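Local structure of cytochrome P450 (Picrophilus torridus, 2RFB) at residues K87-N91 and K92-S96; I319-Y323 and K324-L328; K249-K252 and K253-V257; V100-P103 and V104-S108. The protein probably works as a heme-thiolate monooxygenase, inserting one oxygen atom of molecular oxygen into a substrate with electrons from a reduced redox partner. One frame throughout, in Å; residues are numbered along the deposited sequence.

Contact 1: residues K87-N91 and K92-S96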
loop_
_atom_site.group_PDB
_atom_site.type_symbol
_atom_site.label_atom_id
_atom_site.label_comp_id
_atom_site.label_asym_id
_atom_site.label_seq_id
_atom_site.Cartn_x
_atom_site.Cartn_y
_atom_site.Cartn_z
ATOM N N LYS A 87 -0.099 -6.368 22.912
ATOM C CA LYS A 87 -0.191 -6.741 24.342
ATOM C C LYS A 87 1.106 -6.611 25.104
ATOM O O LYS A 87 1.119 -6.249 26.279
ATOM C CB LYS A 87 -0.604 -8.212 24.483
ATOM C CG LYS A 87 -1.991 -8.488 24.981
ATOM C CD LYS A 87 -2.161 -10.005 25.073
ATOM C CE LYS A 87 -3.536 -10.404 25.574
ATOM N NZ LYS A 87 -3.502 -11.760 26.228
ATOM N N ASN A 88 2.185 -6.948 24.418
ATOM C CA ASN A 88 3.433 -7.308 25.057
ATOM C C ASN A 88 4.537 -6.943 24.099
ATOM O O ASN A 88 5.362 -7.783 23.719
ATOM C CB ASN A 88 3.460 -8.812 25.269
ATOM C CG ASN A 88 2.998 -9.583 24.027
ATOM O OD1 ASN A 88 2.686 -8.990 22.959
ATOM N ND2 ASN A 88 2.919 -10.918 24.167
ATOM N N ILE A 89 4.518 -5.694 23.668
ATOM C CA ILE A 89 5.399 -5.283 22.632
ATOM C C ILE A 89 6.465 -4.440 23.267
ATOM O O ILE A 89 7.539 -4.287 22.719
ATOM C CB ILE A 89 4.626 -4.472 21.577
ATOM C CG1 ILE A 89 5.343 -4.486 20.257
ATOM C CG2 ILE A 89 4.393 -3.055 22.035
ATOM C CD1 ILE A 89 4.648 -3.609 19.319
ATOM N N ASP A 90 6.158 -3.897 24.438
ATOM C CA ASP A 90 7.059 -2.980 25.095
ATOM C C ASP A 90 8.518 -3.407 24.946
ATOM O O ASP A 90 8.856 -4.594 25.070
ATOM C CB ASP A 90 6.684 -2.836 26.577
ATOM C CG ASP A 90 5.286 -2.310 26.753
ATOM O OD1 ASP A 90 5.122 -1.058 26.864
ATOM O OD2 ASP A 90 4.355 -3.162 26.723
ATOM N N ASN A 91 9.364 -2.419 24.653
ATOM C CA ASN A 91 10.814 -2.601 24.570
ATOM C C ASN A 91 11.303 -3.252 23.307
ATOM O O ASN A 91 12.511 -3.348 23.109
ATOM C CB ASN A 91 11.318 -3.413 25.733
ATOM C CG ASN A 91 11.753 -2.562 26.850
ATOM O OD1 ASN A 91 12.776 -1.860 26.736
ATOM N ND2 ASN A 91 11.014 -2.607 27.962
ATOM N N LYS A 92 10.370 -3.681 22.465
ATOM C CA LYS A 92 10.695 -4.421 21.250
ATOM C C LYS A 92 10.638 -3.549 20.049
ATOM O O LYS A 92 10.226 -2.394 20.141
ATOM C CB LYS A 92 9.733 -5.590 21.056
ATOM C CG LYS A 92 9.987 -6.677 22.100
ATOM C CD LYS A 92 8.897 -7.682 22.127
ATOM C CE LYS A 92 9.164 -8.633 23.281
ATOM N NZ LYS A 92 8.505 -9.947 23.044
ATOM N N ASP A 93 11.043 -4.123 18.919
ATOM C CA ASP A 93 10.990 -3.470 17.626
ATOM C C ASP A 93 9.554 -3.425 17.166
ATOM O O ASP A 93 8.964 -4.465 16.877
ATOM C CB ASP A 93 11.866 -4.173 16.556
ATOM C CG ASP A 93 11.769 -3.480 15.161
ATOM O OD1 ASP A 93 11.291 -2.332 15.053
ATOM O OD2 ASP A 93 12.150 -4.071 14.147
ATOM N N ILE A 94 8.992 -2.223 17.094
ATOM C CA ILE A 94 7.571 -2.060 16.790
ATOM C C ILE A 94 7.258 -2.448 15.339
ATOM O O ILE A 94 6.126 -2.794 14.986
ATOM C CB ILE A 94 7.159 -0.582 16.931
ATOM C CG1 ILE A 94 7.583 0.015 18.286
ATOM C CG2 ILE A 94 5.705 -0.436 16.682
ATOM C CD1 ILE A 94 6.813 -0.453 19.478
ATOM N N ILE A 95 8.248 -2.288 14.469
ATOM C CA ILE A 95 8.093 -2.647 13.072
ATOM C C ILE A 95 8.029 -4.178 12.959
ATOM O O ILE A 95 6.995 -4.732 12.587
ATOM C CB ILE A 95 9.226 -2.019 12.232
ATOM C CG1 ILE A 95 9.197 -0.499 12.442
ATOM C CG2 ILE A 95 9.235 -2.537 10.739
ATOM C CD1 ILE A 95 8.030 0.307 11.759
ATOM N N SER A 96 9.069 -4.881 13.328
ATOM C CA SER A 96 8.987 -6.297 13.063
ATOM C C SER A 96 7.996 -7.105 13.930
ATOM O O SER A 96 7.559 -8.175 13.529
ATOM C CB SER A 96 10.368 -6.922 13.091
ATOM O OG SER A 96 10.681 -7.106 14.418
#
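Ile89 and Ile94 meet end to end where the chain turns out of a loop and into a helix, their CD1 methyls 3.8 Å apart and their side chains crossing at about a right angle. Ile89 reaches across because its CG1 branch stands anti to the backbone N (chi1 -158°) and continues outstretched to CD1. This is the tight part of the contact: both isoleucines are buried, Ile89 resting also on Phe316 and Ile94 on Ile201 of helix 175-206. Between them the backbone folds in a type II beta turn, closed by the bond from Lys92 N to Ile89 O (2.9 Å), which comes in within the carbonyl plane.

The other side is looser. Lys92 leaves the turn with CB only 3.0 Å from Ile89 O, and its extended chain then runs back past Asn88, NZ coming no closer to Asn88 O than 3.9 Å. Asp90 and Asn91, at the corner of the turn, are exposed.

The turn delivers the chain to Asp93, whose carboxylate folds over the first turn of helix 94-99. OD1 accepts from Ile95 N at 3.1 Å, from above the carboxylate plane, and also from Leu340 N; OD2 takes a weak bond from Ser96 N. The result is a type II beta turn leading into an aspartate N-cap, the capping motif found at helix starts.

Contact 2: residues I319-Y323 and K324-L328; sequences IKIDY and KKSRL
From Asp322 to Ser326 the backbone bends through roughly a right angle, Lys325 N donating to Asp322 O at 3.3 Å and Ser326 N adding a weak bond to the same oxygen. The start of this bend is an Asx turn: Asp322 OD1 accepts from Lys324 N at 2.9 Å, met nearly along its own C-O axis. That reach is possible because CG lies anti to the backbone N (chi1 -178°), beside the carbonyl carbon and hence on the side of the residues that follow. Lys325 brings its chain across the same carboxylate, but the ammonium and OD2 are modelled too close for their salt bridge to be trusted in detail.

Ser326 OG donates to the same Asp322 O at 2.5 Å, arriving from the face of the carbonyl plane opposite to Lys325 N. The hydroxyl also receives Phe341 N, tying the bend to the C-terminal end of the chain. With an alanine here, Phe341 N would probably lose this acceptor and the Asp322 carbonyl its hydroxyl donor, leaving it to backbone N-H groups.

Beneath the polar turn Ile321 CG2 packs 3.7 Å from Ser326 OG. The same methyl lies 3.4 Å above one face of the Tyr323 ring, offset toward its rim.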
loop_
_atom_site.group_PDB
_atom_site.type_symbol
_atom_site.label_atom_id
_atom_site.label_comp_id
_atom_site.label_asym_id
_atom_site.label_seq_id
_atom_site.Cartn_x
_atom_site.Cartn_y
_atom_site.Cartn_z
ATOM N N ILE A 319 5.166 8.620 23.990
ATOM C CA ILE A 319 5.683 8.071 22.737
ATOM C C ILE A 319 6.864 8.907 22.210
ATOM O O ILE A 319 6.653 9.874 21.533
ATOM C CB ILE A 319 4.512 7.932 21.687
ATOM C CG1 ILE A 319 3.495 6.920 22.220
ATOM C CG2 ILE A 319 5.010 7.579 20.245
ATOM C CD1 ILE A 319 2.460 6.495 21.250
ATOM N N LYS A 320 8.092 8.542 22.583
ATOM C CA LYS A 320 9.340 9.096 22.013
ATOM C C LYS A 320 10.039 8.015 21.211
ATOM O O LYS A 320 10.238 6.895 21.695
ATOM C CB LYS A 320 10.338 9.547 23.092
ATOM C CG LYS A 320 9.810 10.436 24.212
ATOM C CD LYS A 320 10.746 10.396 25.436
ATOM C CE LYS A 320 10.016 10.877 26.732
ATOM N NZ LYS A 320 8.703 10.146 27.019
ATOM N N ILE A 321 10.438 8.328 19.998
ATOM C CA ILE A 321 11.162 7.363 19.195
ATOM C C ILE A 321 12.606 7.371 19.638
ATOM O O ILE A 321 13.191 8.415 19.771
ATOM C CB ILE A 321 11.084 7.707 17.723
ATOM C CG1 ILE A 321 9.698 7.343 17.162
ATOM C CG2 ILE A 321 12.246 7.013 16.959
ATOM C CD1 ILE A 321 9.449 7.715 15.649
ATOM N N ASP A 322 13.187 6.212 19.895
ATOM C CA ASP A 322 14.611 6.196 20.242
ATOM C C ASP A 322 15.483 6.188 18.998
ATOM O O ASP A 322 15.672 5.156 18.390
ATOM C CB ASP A 322 14.972 5.005 21.117
ATOM C CG ASP A 322 16.425 5.005 21.516
ATOM O OD1 ASP A 322 17.252 5.733 20.911
ATOM O OD2 ASP A 322 16.764 4.265 22.457
ATOM N N TYR A 323 16.073 7.325 18.673
ATOM C CA TYR A 323 16.810 7.453 17.423
ATOM C C TYR A 323 18.235 6.903 17.405
ATOM O O TYR A 323 18.883 6.922 16.349
ATOM C CB TYR A 323 16.796 8.925 16.950
ATOM C CG TYR A 323 15.565 9.180 16.131
ATOM C CD1 TYR A 323 14.503 9.919 16.641
ATOM C CD2 TYR A 323 15.423 8.598 14.876
ATOM C CE1 TYR A 323 13.367 10.103 15.895
ATOM C CE2 TYR A 323 14.286 8.794 14.126
ATOM C CZ TYR A 323 13.270 9.537 14.656
ATOM O OH TYR A 323 12.139 9.722 13.911
ATOM N N LYS A 324 18.726 6.451 18.560
ATOM C CA LYS A 324 20.011 5.786 18.648
ATOM C C LYS A 324 19.896 4.298 18.268
ATOM O O LYS A 324 20.904 3.591 18.247
ATOM C CB LYS A 324 20.586 5.932 20.062
ATOM C CG LYS A 324 21.220 7.279 20.319
ATOM C CD LYS A 324 21.499 7.488 21.796
ATOM C CE LYS A 324 22.165 8.851 22.066
ATOM N NZ LYS A 324 21.139 9.927 22.006
ATOM N N LYS A 325 18.665 3.822 18.036
ATOM C CA LYS A 325 18.405 2.453 17.571
ATOM C C LYS A 325 17.442 2.402 16.381
ATOM O O LYS A 325 17.363 1.392 15.720
ATOM C CB LYS A 325 17.844 1.590 18.685
ATOM C CG LYS A 325 18.255 2.024 20.079
ATOM C CD LYS A 325 18.216 0.892 21.056
ATOM C CE LYS A 325 18.177 1.439 22.457
ATOM N NZ LYS A 325 16.841 2.089 22.496
ATOM N N SER A 326 16.725 3.467 16.084
ATOM C CA SER A 326 15.747 3.403 15.024
ATOM C C SER A 326 16.312 4.043 13.781
ATOM O O SER A 326 17.100 4.969 13.878
ATOM C CB SER A 326 14.432 4.112 15.423
ATOM O OG SER A 326 14.161 3.892 16.792
ATOM N N ARG A 327 15.894 3.571 12.618
ATOM C CA ARG A 327 16.456 4.041 11.386
ATOM C C ARG A 327 15.370 4.029 10.387
ATOM O O ARG A 327 14.527 3.153 10.417
ATOM C CB ARG A 327 17.565 3.139 10.851
ATOM C CG ARG A 327 18.852 3.117 11.624
ATOM C CD ARG A 327 19.500 4.512 11.826
ATOM N NE ARG A 327 19.459 4.837 13.244
ATOM C CZ ARG A 327 20.498 4.947 14.057
ATOM N NH1 ARG A 327 21.745 4.834 13.616
ATOM N NH2 ARG A 327 20.263 5.205 15.328
ATOM N N LEU A 328 15.417 5.014 9.495
ATOM C CA LEU A 328 14.539 5.070 8.382
ATOM C C LEU A 328 15.005 4.092 7.362
ATOM O O LEU A 328 16.160 3.810 7.285
ATOM C CB LEU A 328 14.533 6.493 7.815
ATOM C CG LEU A 328 13.789 7.524 8.679
ATOM C CD1 LEU A 328 13.887 8.860 7.943
ATOM C CD2 LEU A 328 12.283 7.146 9.004
#

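Contact 3: residues K249-K252 and K253-V257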
loop_
_atom_site.group_PDB
_atom_site.type_symbol
_atom_site.label_atom_id
_atom_site.label_comp_id
_atom_site.label_asym_id
_atom_site.label_seq_id
_atom_site.Cartn_x
_atom_site.Cartn_y
_atom_site.Cartn_z
ATOM N N LYS A 249 5.260 21.484 -22.566
ATOM C CA LYS A 249 6.303 20.541 -22.958
ATOM C C LYS A 249 5.621 19.382 -23.643
ATOM O O LYS A 249 4.655 18.831 -23.089
ATOM C CB LYS A 249 6.969 19.960 -21.699
ATOM C CG LYS A 249 7.670 20.969 -20.779
ATOM C CD LYS A 249 8.772 21.715 -21.543
ATOM C CE LYS A 249 10.047 21.769 -20.697
ATOM N NZ LYS A 249 11.244 21.919 -21.600
ATOM N N LYS A 250 6.139 18.978 -24.803
ATOM C CA LYS A 250 5.726 17.729 -25.448
ATOM C C LYS A 250 6.343 16.502 -24.780
ATOM O O LYS A 250 7.549 16.322 -24.831
ATOM C CB LYS A 250 6.110 17.744 -26.918
ATOM C CG LYS A 250 5.414 16.706 -27.773
ATOM C CD LYS A 250 5.319 17.231 -29.213
ATOM C CE LYS A 250 4.434 16.364 -30.109
ATOM N NZ LYS A 250 4.392 16.972 -31.467
ATOM N N ILE A 251 5.502 15.690 -24.130
ATOM C CA ILE A 251 5.857 14.343 -23.673
ATOM C C ILE A 251 5.596 13.401 -24.839
ATOM O O ILE A 251 4.433 13.171 -25.197
ATOM C CB ILE A 251 4.950 13.869 -22.512
ATOM C CG1 ILE A 251 4.693 15.001 -21.499
ATOM C CG2 ILE A 251 5.465 12.528 -21.868
ATOM C CD1 ILE A 251 5.830 15.263 -20.527
ATOM N N LYS A 252 6.660 12.883 -25.454
ATOM C CA LYS A 252 6.504 12.041 -26.643
ATOM C C LYS A 252 6.022 10.637 -26.298
ATOM O O LYS A 252 6.229 10.148 -25.184
ATOM C CB LYS A 252 7.810 11.955 -27.427
ATOM C CG LYS A 252 8.290 13.270 -28.009
ATOM C CD LYS A 252 9.339 13.029 -29.091
ATOM C CE LYS A 252 10.307 14.224 -29.254
ATOM N NZ LYS A 252 11.135 14.395 -27.998
ATOM N N LYS A 253 5.371 10.003 -27.268
ATOM C CA LYS A 253 5.015 8.594 -27.185
ATOM C C LYS A 253 6.258 7.747 -26.822
ATOM O O LYS A 253 7.311 7.872 -27.458
ATOM C CB LYS A 253 4.415 8.176 -28.530
ATOM C CG LYS A 253 3.837 6.772 -28.587
ATOM C CD LYS A 253 3.447 6.468 -30.033
ATOM C CE LYS A 253 2.973 5.018 -30.204
ATOM N NZ LYS A 253 2.851 4.731 -31.693
ATOM N N GLY A 254 6.135 6.918 -25.788
ATOM C CA GLY A 254 7.217 6.046 -25.324
ATOM C C GLY A 254 7.911 6.491 -24.043
ATOM O O GLY A 254 8.539 5.679 -23.336
ATOM N N ASP A 255 7.800 7.787 -23.748
ATOM C CA ASP A 255 8.517 8.425 -22.663
ATOM C C ASP A 255 8.007 7.899 -21.348
ATOM O O ASP A 255 6.804 7.824 -21.127
ATOM C CB ASP A 255 8.357 9.954 -22.718
ATOM C CG ASP A 255 9.293 10.614 -23.714
ATOM O OD1 ASP A 255 9.028 11.770 -24.138
ATOM O OD2 ASP A 255 10.313 9.995 -24.067
ATOM N N GLN A 256 8.929 7.511 -20.483
ATOM C CA GLN A 256 8.567 7.161 -19.133
ATOM C C GLN A 256 8.241 8.451 -18.342
ATOM O O GLN A 256 8.860 9.508 -18.539
ATOM C CB GLN A 256 9.696 6.400 -18.462
ATOM C CG GLN A 256 9.359 6.014 -17.049
ATOM C CD GLN A 256 10.464 5.209 -16.398
ATOM O OE1 GLN A 256 11.495 4.933 -17.020
ATOM N NE2 GLN A 256 10.259 4.832 -15.149
ATOM N N VAL A 257 7.263 8.335 -17.463
ATOM C CA VAL A 257 6.744 9.450 -16.711
ATOM C C VAL A 257 6.663 9.062 -15.263
ATOM O O VAL A 257 5.884 8.169 -14.892
ATOM C CB VAL A 257 5.352 9.807 -17.188
ATOM C CG1 VAL A 257 4.790 10.890 -16.321
ATOM C CG2 VAL A 257 5.424 10.336 -18.613
#
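Ile251 ends strand 249-251 with its CG2 methyl 3.9 Å from Val257 CG2, the two side chains crossing at about a right angle. The methyl takes this place because it, rather than CG1, stands anti to the backbone N; it also comes within 4.0 Å of Asp255 CB. Trp13 and Ala240 pack on Ile251 as well, and Val257 rests on heme-binding Arg238, with the Val257 side chain about 11 Å from the heme.

At Lys252 the chain leaves the strand and enters a type II beta turn that ends at Asp255. Lys252 O receives Asp255 N at 3.2 Å in a fairly straight bond (160°). Lys252 N donates to Asp255 OD1 at 2.9 Å, approaching from above the carboxylate plane, while Trp13 NE1 makes a weak bond to the same oxygen. Gly254 takes the third position of the turn, with a positive phi at which a side chain would press on the carbonyl of Lys253.

Lys252 NZ remains 5.1 Å from Asp255 OD1, so the charges do not touch. Asp255 thus ties the turn twice, its carboxylate accepting from Lys252 N and its backbone N donating to Lys252 O, and the nearby lysine charge may add a modest bias.

Contact 4: residues V100-P103 and V104-S108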
loop_
_atom_site.group_PDB
_atom_site.type_symbol
_atom_site.label_atom_id
_atom_site.label_comp_id
_atom_site.label_asym_id
_atom_site.label_seq_id
_atom_site.Cartn_x
_atom_site.Cartn_y
_atom_site.Cartn_z
ATOM N N VAL A 100 4.779 -5.128 10.874
ATOM C CA VAL A 100 4.844 -6.151 9.802
ATOM C C VAL A 100 3.823 -7.271 10.025
ATOM O O VAL A 100 3.309 -7.847 9.080
ATOM C CB VAL A 100 6.276 -6.788 9.705
ATOM C CG1 VAL A 100 6.287 -8.272 9.133
ATOM C CG2 VAL A 100 7.220 -5.903 8.940
ATOM N N ARG A 101 3.544 -7.617 11.271
ATOM C CA ARG A 101 2.772 -8.839 11.509
ATOM C C ARG A 101 1.273 -8.633 11.328
ATOM O O ARG A 101 0.507 -9.598 11.048
ATOM C CB ARG A 101 3.056 -9.420 12.903
ATOM C CG ARG A 101 4.515 -9.819 13.161
ATOM C CD ARG A 101 4.582 -11.120 13.990
ATOM N NE ARG A 101 5.059 -10.947 15.356
ATOM C CZ ARG A 101 4.705 -11.708 16.409
ATOM N NH1 ARG A 101 3.825 -12.703 16.294
ATOM N NH2 ARG A 101 5.222 -11.448 17.598
ATOM N N LEU A 102 0.856 -7.395 11.532
ATOM C CA LEU A 102 -0.549 -7.061 11.545
ATOM C C LEU A 102 -1.130 -7.245 10.143
ATOM O O LEU A 102 -2.018 -8.056 9.965
ATOM C CB LEU A 102 -0.790 -5.643 12.117
ATOM C CG LEU A 102 -2.217 -5.085 11.958
ATOM C CD1 LEU A 102 -3.171 -5.660 12.997
ATOM C CD2 LEU A 102 -2.230 -3.569 12.046
ATOM N N PRO A 103 -0.628 -6.510 9.141
ATOM C CA PRO A 103 -1.149 -6.610 7.759
ATOM C C PRO A 103 -1.026 -8.021 7.173
ATOM O O PRO A 103 -1.898 -8.452 6.424
ATOM C CB PRO A 103 -0.274 -5.622 6.988
ATOM C CG PRO A 103 1.037 -5.568 7.825
ATOM C CD PRO A 103 0.452 -5.509 9.223
ATOM N N VAL A 104 -0.003 -8.778 7.556
ATOM C CA VAL A 104 0.105 -10.128 7.047
ATOM C C VAL A 104 -0.917 -11.091 7.638
ATOM O O VAL A 104 -1.299 -12.039 6.984
ATOM C CB VAL A 104 1.588 -10.691 7.104
ATOM C CG1 VAL A 104 2.033 -11.026 8.493
ATOM C CG2 VAL A 104 1.720 -11.916 6.216
ATOM N N ASN A 105 -1.344 -10.884 8.883
ATOM C CA ASN A 105 -2.445 -11.691 9.458
ATOM C C ASN A 105 -3.777 -11.353 8.811
ATOM O O ASN A 105 -4.565 -12.232 8.501
ATOM C CB ASN A 105 -2.551 -11.463 10.941
ATOM C CG ASN A 105 -1.682 -12.439 11.753
ATOM O OD1 ASN A 105 -2.075 -13.580 11.983
ATOM N ND2 ASN A 105 -0.530 -11.984 12.210
ATOM N N ILE A 106 -4.015 -10.060 8.576
ATOM C CA ILE A 106 -5.304 -9.613 8.108
ATOM C C ILE A 106 -5.494 -10.110 6.685
ATOM O O ILE A 106 -6.567 -10.639 6.335
ATOM C CB ILE A 106 -5.421 -8.046 8.126
ATOM C CG1 ILE A 106 -5.228 -7.488 9.539
ATOM C CG2 ILE A 106 -6.767 -7.592 7.582
ATOM C CD1 ILE A 106 -5.844 -8.375 10.609
ATOM N N ILE A 107 -4.445 -9.968 5.880
ATOM C CA ILE A 107 -4.523 -10.351 4.500
ATOM C C ILE A 107 -4.674 -11.867 4.322
ATOM O O ILE A 107 -5.460 -12.327 3.481
ATOM C CB ILE A 107 -3.395 -9.680 3.687
ATOM C CG1 ILE A 107 -4.007 -8.833 2.570
ATOM C CG2 ILE A 107 -2.371 -10.644 3.178
ATOM C CD1 ILE A 107 -4.364 -9.588 1.368
ATOM N N SER A 108 -4.010 -12.670 5.144
ATOM C CA SER A 108 -4.282 -14.088 5.053
ATOM C C SER A 108 -5.739 -14.445 5.397
ATOM O O SER A 108 -6.292 -15.448 4.873
ATOM C CB SER A 108 -3.350 -14.861 5.948
ATOM O OG SER A 108 -3.763 -14.767 7.298
HETATM O O HOH W 1 2.315 -13.325 13.672
#
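Asn105 reaches back one helical turn to the carbonyl of Arg101, and its side chain can be followed atom by atom. CB sits 3.6 Å from both Arg101 O and Leu102 O, beside the carbonyls three and four residues back. CG is the junction, 3.7 Å from Arg101 O. At the tip, Asn105 ND2 donates to Arg101 O at 2.8 Å (159°), with the oxygen close to the plane of the amide. Asn105 N also donates to Arg101 O, from the opposite face of the carbonyl plane, so one residue grips one oxygen twice. A water bonded to Arg101 NH1 makes a further, weak contact with ND2, while the guanidinium finds its salt bridge at Glu97.

The scaffold is the first turns of alpha-helix 101-111, consistent with helix E of the P450 fold, which belongs to the four-helix bundle of the core: here Leu102 touches helices 75-86, 175-206 and 298-315. An alanine in place of Asn105 would strip this amide away, and is likely to leave Arg101 O with its backbone donor alone and the water with less to hold it.

On the flank beside Asn105, Val104 has CG1 between the backbone N and the carbonyl carbon (chi1 73°), which puts the methyl 3.3 Å from Arg101 O. Pro103 brings no N-H of its own, but Pro103 O accepts from Ile107 N at 3.0 Å. Farther along, the side chain of Ile107 comes within about 4 Å of the heme.

Overall arrangement
Contact 4 is the buried one, on a core helix that comes within about 4 Å of the heme through Ile107; contacts 1 to 3 are partly buried turns nearer the surface. Contacts 1 and 4 lie on successive helices and touch: Ile95 O and Val100 N, 2.8 Å apart, probably share a hydrogen bond. Contacts 1, 2 and 4 lean on helix 175-206, and the first two also bond to the neighbouring residues Leu340 and Phe341. Contact 3 stands apart in the beta-rich region, its centre about 46 Å from that of contact 1. Aspartates accept backbone N-H groups in contacts 1 to 3, capping a helix in the first and bracing turns in the others, whereas in contact 4 an asparagine donates.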